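Local coordinates for NAD-dependent epimerase/dehydratase domain-containing protein (Ruegeria pomeroyi DSS-3, PDB 3IUS), which is of unknown function but probably binds NAD(P) in a Rossmann-type domain, as relatives in the epimerase/dehydratase family do, at residues A[96-101]-A[142-147]; A[148-153]-A[202-207]; A[160-165]-A[224-229]; A[170-175]-A[231-236]. All blocks are in the same frame, centred on the assembly; numbering follows the deposited sequence. Where two conformers were deposited one is given.

Contact 1 of 4, residues A[96-101]-A[142-147]; sequences RWVGYL and PNLPLH
Trp97 and His147 stack across neighbouring parallel strands, 97-103 and 146-155, in the central sheet of the Rossmann-type domain. The packing is tight on their face of the sheet. The imidazole and the five-membered ring of the indole form an offset stack, centroids 4.2 Å apart and planes 24° from parallel, with Trp97 CD1 over one face of the histidine. His147 CG stands beside its own backbone N (chi1 -56°), which turns ND1 back to Val98 O, 3.2 Å away and in the imidazole plane. Val98 O also accepts from His147 N at 2.8 Å. NE2 bonds to Asp200 N, and the bonds at the two ring nitrogens limit the imidazole's rotation. Were His147 an alanine, Val98 O would probably lose one donor and the indole its stacking partner. Gly99 suits its place, because a CB there would run into the indole. On the other face, beneath helix 126-140, packing is looser: Val98 CG2 lies 4.0 Å from Leu144 CD1, and Val98 CG1 4.0 Å from Leu146 CD1. The solvent side is at exposed Arg96, whose CB points away from 142-147. Only its backbone takes part, Arg96 O lying 3.6 Å from Pro145 CB.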
loop_
_atom_site.group_PDB
_atom_site.type_symbol
_atom_site.label_atom_id
_atom_site.label_comp_id
_atom_site.label_asym_id
_atom_site.label_seq_id
_atom_site.Cartn_x
_atom_site.Cartn_y
_atom_site.Cartn_z
ATOM N N ARG A 96 19.060 -6.475 7.290
ATOM C CA ARG A 96 19.499 -5.102 7.081
ATOM C C ARG A 96 18.295 -4.173 7.051
ATOM O O ARG A 96 18.408 -2.976 7.300
ATOM C CB ARG A 96 20.287 -4.976 5.776
ATOM C CG ARG A 96 20.527 -3.538 5.343
ATOM C CD ARG A 96 21.377 -3.459 4.088
ATOM N NE ARG A 96 21.497 -2.090 3.596
ATOM C CZ ARG A 96 22.260 -1.159 4.158
ATOM N NH1 ARG A 96 22.965 -1.446 5.243
ATOM N NH2 ARG A 96 22.312 0.061 3.641
ATOM N N TRP A 97 17.132 -4.737 6.754
ATOM C CA TRP A 97 15.963 -3.914 6.530
ATOM C C TRP A 97 14.709 -4.767 6.590
ATOM O O TRP A 97 14.677 -5.871 6.052
ATOM C CB TRP A 97 16.098 -3.259 5.161
ATOM C CG TRP A 97 14.978 -2.359 4.737
ATOM C CD1 TRP A 97 14.911 -1.002 4.889
ATOM C CD2 TRP A 97 13.788 -2.742 4.037
ATOM N NE1 TRP A 97 13.743 -0.521 4.339
ATOM C CE2 TRP A 97 13.035 -1.571 3.816
ATOM C CE3 TRP A 97 13.281 -3.962 3.587
ATOM C CZ2 TRP A 97 11.804 -1.585 3.153
ATOM C CZ3 TRP A 97 12.055 -3.975 2.935
ATOM C CH2 TRP A 97 11.336 -2.793 2.724
ATOM N N VAL A 98 13.698 -4.259 7.285
ATOM C CA VAL A 98 12.382 -4.879 7.305
ATOM C C VAL A 98 11.335 -3.819 7.002
ATOM O O VAL A 98 11.337 -2.747 7.601
ATOM C CB VAL A 98 12.078 -5.518 8.672
ATOM C CG1 VAL A 98 10.624 -5.974 8.732
ATOM C CG2 VAL A 98 13.047 -6.672 8.960
ATOM N N GLY A 99 10.439 -4.105 6.065
ATOM C CA GLY A 99 9.397 -3.155 5.747
ATOM C C GLY A 99 8.018 -3.732 6.003
ATOM O O GLY A 99 7.681 -4.790 5.474
ATOM N N TYR A 100 7.235 -3.054 6.835
ATOM C CA TYR A 100 5.841 -3.427 7.030
ATOM C C TYR A 100 4.952 -2.475 6.259
ATOM O O TYR A 100 5.000 -1.264 6.472
ATOM C CB TYR A 100 5.448 -3.419 8.513
ATOM C CG TYR A 100 3.975 -3.708 8.713
ATOM C CD1 TYR A 100 3.458 -4.974 8.461
ATOM C CD2 TYR A 100 3.098 -2.714 9.129
ATOM C CE1 TYR A 100 2.113 -5.246 8.620
ATOM C CE2 TYR A 100 1.754 -2.976 9.294
ATOM C CZ TYR A 100 1.266 -4.246 9.043
ATOM O OH TYR A 100 -0.071 -4.513 9.199
ATOM N N LEU A 101 4.141 -3.015 5.353
ATOM C CA LEU A 101 3.187 -2.190 4.636
ATOM C C LEU A 101 1.918 -2.011 5.467
ATOM O O LEU A 101 1.212 -2.979 5.774
ATOM C CB LEU A 101 2.872 -2.773 3.258
ATOM C CG LEU A 101 4.071 -2.939 2.312
ATOM C CD1 LEU A 101 3.614 -3.433 0.941
ATOM C CD2 LEU A 101 4.865 -1.641 2.181
ATOM N N PRO A 142 12.602 -6.285 19.419
ATOM C CA PRO A 142 13.888 -5.650 19.736
ATOM C C PRO A 142 14.909 -5.754 18.598
ATOM O O PRO A 142 15.107 -6.836 18.041
ATOM C CB PRO A 142 14.378 -6.441 20.959
ATOM C CG PRO A 142 13.164 -7.090 21.533
ATOM C CD PRO A 142 12.246 -7.350 20.368
ATOM N N ASN A 143 15.536 -4.631 18.256
ATOM C CA ASN A 143 16.661 -4.600 17.320
ATOM C C ASN A 143 16.325 -4.949 15.873
ATOM O O ASN A 143 17.220 -5.180 15.061
ATOM C CB ASN A 143 17.797 -5.490 17.820
ATOM C CG ASN A 143 18.241 -5.134 19.224
ATOM O OD1 ASN A 143 18.190 -5.966 20.128
ATOM N ND2 ASN A 143 18.664 -3.892 19.418
ATOM N N LEU A 144 15.037 -4.986 15.552
ATOM C CA LEU A 144 14.608 -5.188 14.176
ATOM C C LEU A 144 14.712 -3.865 13.409
ATOM O O LEU A 144 14.237 -2.832 13.887
ATOM C CB LEU A 144 13.171 -5.711 14.162
ATOM C CG LEU A 144 12.685 -6.474 12.931
ATOM C CD1 LEU A 144 13.456 -7.777 12.750
ATOM C CD2 LEU A 144 11.199 -6.750 13.065
ATOM N N PRO A 145 15.344 -3.887 12.221
ATOM C CA PRO A 145 15.491 -2.689 11.383
ATOM C C PRO A 145 14.164 -2.371 10.710
ATOM O O PRO A 145 14.082 -2.400 9.483
ATOM C CB PRO A 145 16.505 -3.116 10.314
ATOM C CG PRO A 145 16.949 -4.508 10.683
ATOM C CD PRO A 145 15.910 -5.083 11.575
ATOM N N LEU A 146 13.148 -2.078 11.514
ATOM C CA LEU A 146 11.776 -1.945 11.029
ATOM C C LEU A 146 11.484 -0.590 10.403
ATOM O O LEU A 146 11.920 0.448 10.896
ATOM C CB LEU A 146 10.789 -2.188 12.175
ATOM C CG LEU A 146 9.323 -1.978 11.798
ATOM C CD1 LEU A 146 8.843 -3.095 10.866
ATOM C CD2 LEU A 146 8.457 -1.873 13.037
ATOM N N HIS A 147 10.714 -0.609 9.318
ATOM C CA HIS A 147 10.263 0.601 8.664
ATOM C C HIS A 147 8.810 0.354 8.371
ATOM O O HIS A 147 8.460 -0.716 7.890
ATOM C CB HIS A 147 11.037 0.841 7.365
ATOM C CG HIS A 147 12.522 0.898 7.560
ATOM N ND1 HIS A 147 13.280 -0.225 7.814
ATOM C CD2 HIS A 147 13.384 1.942 7.557
ATOM C CE1 HIS A 147 14.546 0.126 7.959
ATOM N NE2 HIS A 147 14.638 1.434 7.805
#

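Contact 2 of 4, residues A[148-153]-A[202-207]; sequences VFRLAG and GAVYNV
Similar chi1 angles in Phe149 (-59°) and Tyr205 (-54°) set each ring beside its own backbone N, and the two rings lean the same way from paired positions of parallel strands 146-155 and 204-207 in the Rossmann-type sheet. Their planes are nearly parallel, 20° apart, but displaced, with little of one ring above the other: Phe149 CE1 reaches Tyr205 CD2 at 3.6 Å. Val207 CG2 fills the edge of the phenylalanine ring, while Val207 CB packs on Leu151 CD2 at 3.8 Å. Large apolar groups suit this face, since helix 185-197 covers Phe149 and Leu151. Val148, Arg150, Val204 and Asn206 occupy the reverse face. There the arginine chain runs extended from CG to NE, carrying its guanidinium across Val204, whose CG1 sits 3.4 Å above the centre of that plane. A methyl thus covers a flat face that makes no hydrogen bonds, and the edge nitrogens remain for Glu135, a salt bridge from NH2, and for the hydroxyl of Tyr107. A leucine in place of Arg150 would probably leave the Glu135 carboxylate without its mate and uncover the methyl of Val204. Five backbone bonds alternate between the strands, beginning with Val148 N to Ala203 O at 3.0 Å and ending with Ala152 N to Val207 O at 3.1 Å.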
loop_
_atom_site.group_PDB
_atom_site.type_symbol
_atom_site.label_atom_id
_atom_site.label_comp_id
_atom_site.label_asym_id
_atom_site.label_seq_id
_atom_site.Cartn_x
_atom_site.Cartn_y
_atom_site.Cartn_z
ATOM N N VAL A 148 7.970 1.324 8.713
ATOM C CA VAL A 148 6.539 1.216 8.473
ATOM C C VAL A 148 6.142 2.162 7.357
ATOM O O VAL A 148 6.491 3.344 7.374
ATOM C CB VAL A 148 5.727 1.551 9.738
ATOM C CG1 VAL A 148 4.238 1.679 9.401
ATOM C CG2 VAL A 148 5.959 0.494 10.820
ATOM N N PHE A 149 5.386 1.642 6.395
ATOM C CA PHE A 149 4.950 2.429 5.257
ATOM C C PHE A 149 3.441 2.465 5.244
ATOM O O PHE A 149 2.800 1.451 4.997
ATOM C CB PHE A 149 5.483 1.825 3.952
ATOM C CG PHE A 149 6.981 1.746 3.894
ATOM C CD1 PHE A 149 7.721 2.803 3.389
ATOM C CD2 PHE A 149 7.647 0.622 4.362
ATOM C CE1 PHE A 149 9.102 2.741 3.349
ATOM C CE2 PHE A 149 9.027 0.552 4.319
ATOM C CZ PHE A 149 9.751 1.613 3.809
ATOM N N ARG A 150 2.882 3.634 5.537
ATOM C CA ARG A 150 1.441 3.806 5.544
ATOM C C ARG A 150 0.981 4.182 4.146
ATOM O O ARG A 150 1.126 5.323 3.703
ATOM C CB ARG A 150 1.020 4.830 6.607
ATOM C CG ARG A 150 1.564 4.456 7.998
ATOM C CD ARG A 150 1.171 5.437 9.103
ATOM N NE ARG A 150 1.561 4.914 10.414
ATOM C CZ ARG A 150 1.769 5.660 11.498
ATOM N NH1 ARG A 150 1.631 6.981 11.432
ATOM N NH2 ARG A 150 2.121 5.086 12.644
ATOM N N LEU A 151 0.439 3.189 3.453
ATOM C CA LEU A 151 0.090 3.320 2.045
ATOM C C LEU A 151 -1.287 3.936 1.879
ATOM O O LEU A 151 -2.220 3.598 2.602
ATOM C CB LEU A 151 0.134 1.951 1.358
ATOM C CG LEU A 151 1.429 1.143 1.443
ATOM C CD1 LEU A 151 1.279 -0.201 0.729
ATOM C CD2 LEU A 151 2.595 1.928 0.866
ATOM N N ALA A 152 -1.400 4.855 0.931
ATOM C CA ALA A 152 -2.696 5.382 0.543
ATOM C C ALA A 152 -3.378 4.368 -0.374
ATOM O O ALA A 152 -2.891 3.247 -0.551
ATOM C CB ALA A 152 -2.531 6.733 -0.146
ATOM N N GLY A 153 -4.516 4.749 -0.944
ATOM C CA GLY A 153 -5.215 3.894 -1.890
ATOM C C GLY A 153 -4.382 3.645 -3.134
ATOM O O GLY A 153 -3.979 4.586 -3.825
ATOM N N GLY A 202 13.030 2.008 12.745
ATOM C CA GLY A 202 11.976 2.633 13.526
ATOM C C GLY A 202 11.168 3.687 12.784
ATOM O O GLY A 202 10.128 4.130 13.269
ATOM N N ALA A 203 11.636 4.083 11.605
ATOM C CA ALA A 203 11.015 5.174 10.866
ATOM C C ALA A 203 9.644 4.775 10.342
ATOM O O ALA A 203 9.428 3.624 9.998
ATOM C CB ALA A 203 11.903 5.615 9.722
ATOM N N VAL A 204 8.739 5.748 10.312
ATOM C CA VAL A 204 7.426 5.610 9.690
ATOM C C VAL A 204 7.337 6.605 8.539
ATOM O O VAL A 204 7.734 7.760 8.682
ATOM C CB VAL A 204 6.304 5.912 10.700
ATOM C CG1 VAL A 204 4.933 5.780 10.039
ATOM C CG2 VAL A 204 6.402 4.992 11.894
ATOM N N TYR A 205 6.794 6.175 7.400
ATOM C CA TYR A 205 6.679 7.040 6.236
ATOM C C TYR A 205 5.279 6.939 5.688
ATOM O O TYR A 205 4.807 5.836 5.433
ATOM C CB TYR A 205 7.624 6.596 5.118
ATOM C CG TYR A 205 9.065 6.465 5.539
ATOM C CD1 TYR A 205 9.917 7.556 5.502
ATOM C CD2 TYR A 205 9.572 5.244 5.955
ATOM C CE1 TYR A 205 11.241 7.438 5.887
ATOM C CE2 TYR A 205 10.892 5.114 6.343
ATOM C CZ TYR A 205 11.722 6.210 6.297
ATOM O OH TYR A 205 13.038 6.076 6.690
ATOM N N ASN A 206 4.631 8.084 5.519
ATOM C CA ASN A 206 3.398 8.152 4.735
ATOM C C ASN A 206 3.733 8.001 3.260
ATOM O O ASN A 206 4.645 8.654 2.763
ATOM C CB ASN A 206 2.707 9.497 4.928
ATOM C CG ASN A 206 2.108 9.659 6.297
ATOM O OD1 ASN A 206 1.845 10.782 6.737
ATOM N ND2 ASN A 206 1.889 8.551 6.986
ATOM N N VAL A 207 2.977 7.173 2.543
ATOM C CA VAL A 207 3.251 6.965 1.129
ATOM C C VAL A 207 1.995 7.279 0.346
ATOM O O VAL A 207 1.131 6.427 0.175
ATOM C CB VAL A 207 3.749 5.534 0.824
ATOM C CG1 VAL A 207 4.141 5.418 -0.639
ATOM C CG2 VAL A 207 4.945 5.190 1.712
#

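Contact 3 of 4, residues A[160-165]-A[224-229]; sequences GPFSKL and ELQGLP
The Phe162 ring meets the end of helix 215-226 with its rim. Leu225 CD1 lies at the edge, near the ring plane and 3.9 Å from CZ, while Pro161 CG, the preceding residue of the same loop, covers part of one face. The amide of Gln226 approaches obliquely, its plane 29° from the ring, bringing OE1 to 3.7 Å from Phe162 CD1. This is van der Waals contact; the polar need of OE1 is met by Gln281 NE2 on helix 273-282, the helix that also touches the phenylalanine. Gln226 is bent at chi2 (85°), which folds the amide back beside the ring and leaves its aliphatic part for Leu165. There Leu165 CD1 packs on Gln226 CB at 4.0 Å. Further on, Leu165 CB touches Leu228 CD1 at 3.9 Å. Leucine and phenylalanine side chains suit a partly exposed seam that no hydrogen bond crosses, for they can fill it without needing polar partners. Between Gln226 and Leu228 the chain turns at Gly227, whose positive phi comes easily without a side chain; Gly227 N bonds to Glu224 O at 3.1 Å. The arrangement is a loop after strand 146-155 packed on a helix C-terminus that closes in a Schellman motif.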
loop_
_atom_site.group_PDB
_atom_site.type_symbol
_atom_site.label_atom_id
_atom_site.label_comp_id
_atom_site.label_asym_id
_atom_site.label_seq_id
_atom_site.Cartn_x
_atom_site.Cartn_y
_atom_site.Cartn_z
ATOM N N GLY A 160 -6.758 0.291 -12.561
ATOM C CA GLY A 160 -7.141 1.641 -12.925
ATOM C C GLY A 160 -8.623 1.725 -13.224
ATOM O O GLY A 160 -9.319 0.711 -13.206
ATOM N N PRO A 161 -9.111 2.937 -13.521
ATOM C CA PRO A 161 -10.544 3.188 -13.666
ATOM C C PRO A 161 -11.082 2.969 -15.079
ATOM O O PRO A 161 -12.298 2.989 -15.264
ATOM C CB PRO A 161 -10.644 4.660 -13.289
ATOM C CG PRO A 161 -9.399 5.243 -13.887
ATOM C CD PRO A 161 -8.329 4.160 -13.779
ATOM N N PHE A 162 -10.202 2.748 -16.052
ATOM C CA PHE A 162 -10.632 2.629 -17.444
ATOM C C PHE A 162 -11.265 1.276 -17.760
ATOM O O PHE A 162 -12.042 1.152 -18.707
ATOM C CB PHE A 162 -9.480 2.952 -18.397
ATOM C CG PHE A 162 -8.878 4.306 -18.158
ATOM C CD1 PHE A 162 -9.515 5.449 -18.603
ATOM C CD2 PHE A 162 -7.691 4.440 -17.457
ATOM C CE1 PHE A 162 -8.976 6.693 -18.372
ATOM C CE2 PHE A 162 -7.145 5.682 -17.226
ATOM C CZ PHE A 162 -7.784 6.812 -17.677
ATOM N N SER A 163 -10.936 0.267 -16.960
ATOM C CA SER A 163 -11.600 -1.029 -17.050
ATOM C C SER A 163 -13.025 -0.906 -16.520
ATOM O O SER A 163 -13.926 -1.632 -16.932
ATOM C CB SER A 163 -10.843 -2.062 -16.218
ATOM O OG SER A 163 -10.928 -1.750 -14.837
ATOM N N LYS A 164 -13.205 0.041 -15.608
ATOM C CA LYS A 164 -14.448 0.229 -14.872
ATOM C C LYS A 164 -15.530 0.936 -15.698
ATOM O O LYS A 164 -16.684 1.034 -15.278
ATOM C CB LYS A 164 -14.126 1.017 -13.599
ATOM C CG LYS A 164 -15.290 1.424 -12.721
ATOM C CD LYS A 164 -14.750 1.896 -11.376
ATOM C CE LYS A 164 -15.597 2.999 -10.758
ATOM N NZ LYS A 164 -14.913 3.608 -9.574
ATOM N N LEU A 165 -15.157 1.409 -16.882
ATOM C CA LEU A 165 -16.047 2.232 -17.695
ATOM C C LEU A 165 -16.828 1.425 -18.722
ATOM O O LEU A 165 -16.502 0.271 -19.001
ATOM C CB LEU A 165 -15.239 3.306 -18.424
ATOM C CG LEU A 165 -14.421 4.265 -17.566
ATOM C CD1 LEU A 165 -13.295 4.868 -18.389
ATOM C CD2 LEU A 165 -15.316 5.349 -16.979
ATOM N N GLU A 224 -13.775 11.668 -18.696
ATOM C CA GLU A 224 -13.340 12.748 -19.571
ATOM C C GLU A 224 -12.261 12.281 -20.555
ATOM O O GLU A 224 -12.354 12.526 -21.753
ATOM C CB GLU A 224 -12.840 13.925 -18.731
ATOM C CG GLU A 224 -12.362 15.126 -19.528
ATOM C CD GLU A 224 -11.835 16.240 -18.636
ATOM O OE1 GLU A 224 -12.223 16.287 -17.449
ATOM O OE2 GLU A 224 -11.034 17.067 -19.121
ATOM N N LEU A 225 -11.225 11.620 -20.042
ATOM C CA LEU A 225 -10.150 11.101 -20.885
ATOM C C LEU A 225 -10.637 10.130 -21.963
ATOM O O LEU A 225 -10.066 10.061 -23.055
ATOM C CB LEU A 225 -9.089 10.420 -20.025
ATOM C CG LEU A 225 -8.223 11.382 -19.222
ATOM C CD1 LEU A 225 -7.319 10.622 -18.254
ATOM C CD2 LEU A 225 -7.397 12.265 -20.149
ATOM N N GLN A 226 -11.689 9.383 -21.645
ATOM C CA GLN A 226 -12.163 8.306 -22.503
ATOM C C GLN A 226 -13.221 8.835 -23.459
ATOM O O GLN A 226 -13.708 8.110 -24.325
ATOM C CB GLN A 226 -12.737 7.178 -21.641
ATOM C CG GLN A 226 -12.956 5.854 -22.368
ATOM C CD GLN A 226 -11.706 4.985 -22.426
ATOM O OE1 GLN A 226 -10.590 5.441 -22.147
ATOM N NE2 GLN A 226 -11.890 3.720 -22.782
ATOM N N GLY A 227 -13.577 10.106 -23.300
ATOM C CA GLY A 227 -14.596 10.703 -24.147
ATOM C C GLY A 227 -15.973 10.142 -23.867
ATOM O O GLY A 227 -16.816 10.055 -24.772
ATOM N N LEU A 228 -16.210 9.774 -22.610
ATOM C CA LEU A 228 -17.483 9.217 -22.173
ATOM C C LEU A 228 -18.276 10.190 -21.295
ATOM O O LEU A 228 -17.714 11.102 -20.709
ATOM C CB LEU A 228 -17.252 7.908 -21.424
ATOM C CG LEU A 228 -16.597 6.810 -22.262
ATOM C CD1 LEU A 228 -16.297 5.601 -21.400
ATOM C CD2 LEU A 228 -17.508 6.430 -23.432
ATOM N N PRO A 229 -19.598 9.996 -21.212
ATOM C CA PRO A 229 -20.429 10.888 -20.397
ATOM C C PRO A 229 -20.057 10.826 -18.924
ATOM O O PRO A 229 -19.681 9.765 -18.428
ATOM C CB PRO A 229 -21.837 10.324 -20.593
ATOM C CG PRO A 229 -21.773 9.575 -21.887
ATOM C CD PRO A 229 -20.401 8.980 -21.908
#

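Contact 4 of 4, residues A[170-175]-A[231-236]; sequences IRRIIK and PPAVDF
A separate two-stranded parallel sheet, 172-174 beside 233-235, forms this contact at the protein surface, away from the large Rossmann-type sheet. Beyond its regular backbone bonds, Arg172 grips one carbonyl side-on: NE lies 2.7 Å and NH2 2.9 Å from Pro231 O, which sits in the guanidinium plane. The bend at chi3 (-62°) curls the group back to this oxygen. An arginine suits the place because two of its nitrogens can serve a single acceptor, while Ala233 CB, small enough to fit beneath, rests over one face of the guanidinium. Ile174 CG1 packs on Ala233 CB at 3.7 Å. The opposite face of the sheet carries Ile173 and Val234, lying side by side. Arg171 sends NH2 on to Ala239 O. At the far end of the pairing Ile173 CG2 reaches the edge of the Phe236 ring. Lys175 runs alongside that ring and its amine bonds to Tyr249 O; NZ, 5.0 Å from the Phe236 ring centroid, makes at most a weak cation-pi attraction. The closer touch is a CH-pi contact, with Lys175 CD over the ring face, 3.7 Å from its centroid.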
loop_
_atom_site.group_PDB
_atom_site.type_symbol
_atom_site.label_atom_id
_atom_site.label_comp_id
_atom_site.label_asym_id
_atom_site.label_seq_id
_atom_site.Cartn_x
_atom_site.Cartn_y
_atom_site.Cartn_z
ATOM N N ILE A 170 -22.135 2.287 -12.677
ATOM C CA ILE A 170 -21.139 3.151 -12.046
ATOM C C ILE A 170 -21.784 4.453 -11.591
ATOM O O ILE A 170 -22.560 5.067 -12.325
ATOM C CB ILE A 170 -19.967 3.476 -12.995
ATOM C CG1 ILE A 170 -20.479 3.679 -14.423
ATOM C CG2 ILE A 170 -18.924 2.371 -12.952
ATOM C CD1 ILE A 170 -19.411 4.124 -15.402
ATOM N N ARG A 171 -21.463 4.870 -10.375
ATOM C CA ARG A 171 -22.054 6.074 -9.812
ATOM C C ARG A 171 -21.016 6.840 -9.010
ATOM O O ARG A 171 -20.089 6.252 -8.454
ATOM C CB ARG A 171 -23.258 5.710 -8.939
ATOM C CG ARG A 171 -23.000 4.546 -7.997
ATOM C CD ARG A 171 -24.187 3.591 -7.942
ATOM N NE ARG A 171 -25.271 4.063 -7.083
ATOM C CZ ARG A 171 -25.324 3.867 -5.769
ATOM N NH1 ARG A 171 -24.342 3.216 -5.152
ATOM N NH2 ARG A 171 -26.354 4.326 -5.067
ATOM N N ARG A 172 -21.164 8.158 -8.971
ATOM C CA ARG A 172 -20.265 8.990 -8.186
ATOM C C ARG A 172 -20.922 9.327 -6.854
ATOM O O ARG A 172 -21.942 10.013 -6.813
ATOM C CB ARG A 172 -19.886 10.259 -8.960
ATOM C CG ARG A 172 -18.997 9.998 -10.175
ATOM C CD ARG A 172 -18.686 11.271 -10.950
ATOM N NE ARG A 172 -19.904 11.885 -11.476
ATOM C CZ ARG A 172 -20.293 13.123 -11.197
ATOM N NH1 ARG A 172 -19.545 13.891 -10.413
ATOM N NH2 ARG A 172 -21.418 13.597 -11.716
ATOM N N ILE A 173 -20.344 8.825 -5.765
ATOM C CA ILE A 173 -20.871 9.088 -4.431
ATOM C C ILE A 173 -20.344 10.420 -3.915
ATOM O O ILE A 173 -19.129 10.617 -3.806
ATOM C CB ILE A 173 -20.468 7.985 -3.431
ATOM C CG1 ILE A 173 -20.824 6.599 -3.975
ATOM C CG2 ILE A 173 -21.107 8.234 -2.075
ATOM C CD1 ILE A 173 -22.297 6.403 -4.249
ATOM N N ILE A 174 -21.256 11.323 -3.573
ATOM C CA ILE A 174 -20.880 12.662 -3.124
ATOM C C ILE A 174 -21.008 12.855 -1.610
ATOM O O ILE A 174 -22.103 12.992 -1.087
ATOM C CB ILE A 174 -21.715 13.742 -3.844
ATOM C CG1 ILE A 174 -21.723 13.494 -5.350
ATOM C CG2 ILE A 174 -21.176 15.133 -3.537
ATOM C CD1 ILE A 174 -20.349 13.561 -5.971
ATOM N N LYS A 175 -19.879 12.860 -0.899
ATOM C CA LYS A 175 -19.875 13.207 0.515
ATOM C C LYS A 175 -19.196 14.564 0.637
ATOM O O LYS A 175 -18.039 14.712 0.236
ATOM C CB LYS A 175 -19.080 12.176 1.321
ATOM C CG LYS A 175 -18.894 12.536 2.790
ATOM C CD LYS A 175 -20.065 12.065 3.626
ATOM C CE LYS A 175 -19.925 12.485 5.079
ATOM N NZ LYS A 175 -18.701 11.952 5.723
ATOM N N PRO A 231 -20.510 10.104 -15.382
ATOM C CA PRO A 231 -21.417 9.232 -14.630
ATOM C C PRO A 231 -22.277 10.040 -13.661
ATOM O O PRO A 231 -21.822 11.068 -13.153
ATOM C CB PRO A 231 -20.460 8.320 -13.855
ATOM C CG PRO A 231 -19.206 8.328 -14.661
ATOM C CD PRO A 231 -19.099 9.699 -15.241
ATOM N N PRO A 232 -23.514 9.584 -13.410
ATOM C CA PRO A 232 -24.429 10.299 -12.511
ATOM C C PRO A 232 -23.923 10.314 -11.072
ATOM O O PRO A 232 -23.255 9.372 -10.641
ATOM C CB PRO A 232 -25.718 9.481 -12.596
ATOM C CG PRO A 232 -25.289 8.125 -13.024
ATOM C CD PRO A 232 -24.072 8.304 -13.881
ATOM N N ALA A 233 -24.247 11.374 -10.342
ATOM C CA ALA A 233 -23.854 11.485 -8.945
ATOM C C ALA A 233 -25.027 11.175 -8.014
ATOM O O ALA A 233 -26.191 11.401 -8.353
ATOM C CB ALA A 233 -23.294 12.871 -8.657
ATOM N N VAL A 234 -24.708 10.630 -6.849
ATOM C CA VAL A 234 -25.703 10.361 -5.821
ATOM C C VAL A 234 -25.171 10.830 -4.477
ATOM O O VAL A 234 -23.999 10.595 -4.156
ATOM C CB VAL A 234 -26.044 8.861 -5.746
ATOM C CG1 VAL A 234 -24.776 8.022 -5.801
ATOM C CG2 VAL A 234 -26.842 8.555 -4.488
ATOM N N ASP A 235 -26.020 11.499 -3.700
ATOM C CA ASP A 235 -25.609 12.000 -2.394
ATOM C C ASP A 235 -25.290 10.846 -1.457
ATOM O O ASP A 235 -26.019 9.860 -1.389
ATOM C CB ASP A 235 -26.688 12.893 -1.777
ATOM C CG ASP A 235 -26.679 14.303 -2.343
ATOM O OD1 ASP A 235 -27.660 15.039 -2.103
ATOM O OD2 ASP A 235 -25.692 14.682 -3.016
ATOM N N PHE A 236 -24.185 10.979 -0.734
ATOM C CA PHE A 236 -23.742 9.956 0.196
ATOM C C PHE A 236 -24.867 9.433 1.093
ATOM O O PHE A 236 -25.036 8.225 1.247
ATOM C CB PHE A 236 -22.586 10.503 1.038
ATOM C CG PHE A 236 -22.311 9.713 2.276
ATOM C CD1 PHE A 236 -22.725 10.179 3.511
ATOM C CD2 PHE A 236 -21.639 8.505 2.208
ATOM C CE1 PHE A 236 -22.471 9.460 4.660
ATOM C CE2 PHE A 236 -21.380 7.779 3.355
ATOM C CZ PHE A 236 -21.798 8.257 4.585
#

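In the fold
From the N terminus, contact 1 comes first: it closes a loop containing helix 126-140 and sets strand 146-155 beside 97-103. Contact 2 then opens on the same strand, returning through helix 185-197 to strand 204-207. The two touch and belong to one sheet, Tyr100 O lying 2.9 Å from Phe149 N. Contacts 3 and 4 start within the loop of contact 2 but end beyond it, so both cross it; they also cross each other, since 160-165 and 170-175 pair in that order with 224-229 and 231-236. Contact 3 ties the loop after strand 146-155 to helix 215-226, and contact 4 builds the small sheet nearby. Their centres lie about 40 and 41 Å from that of contact 1.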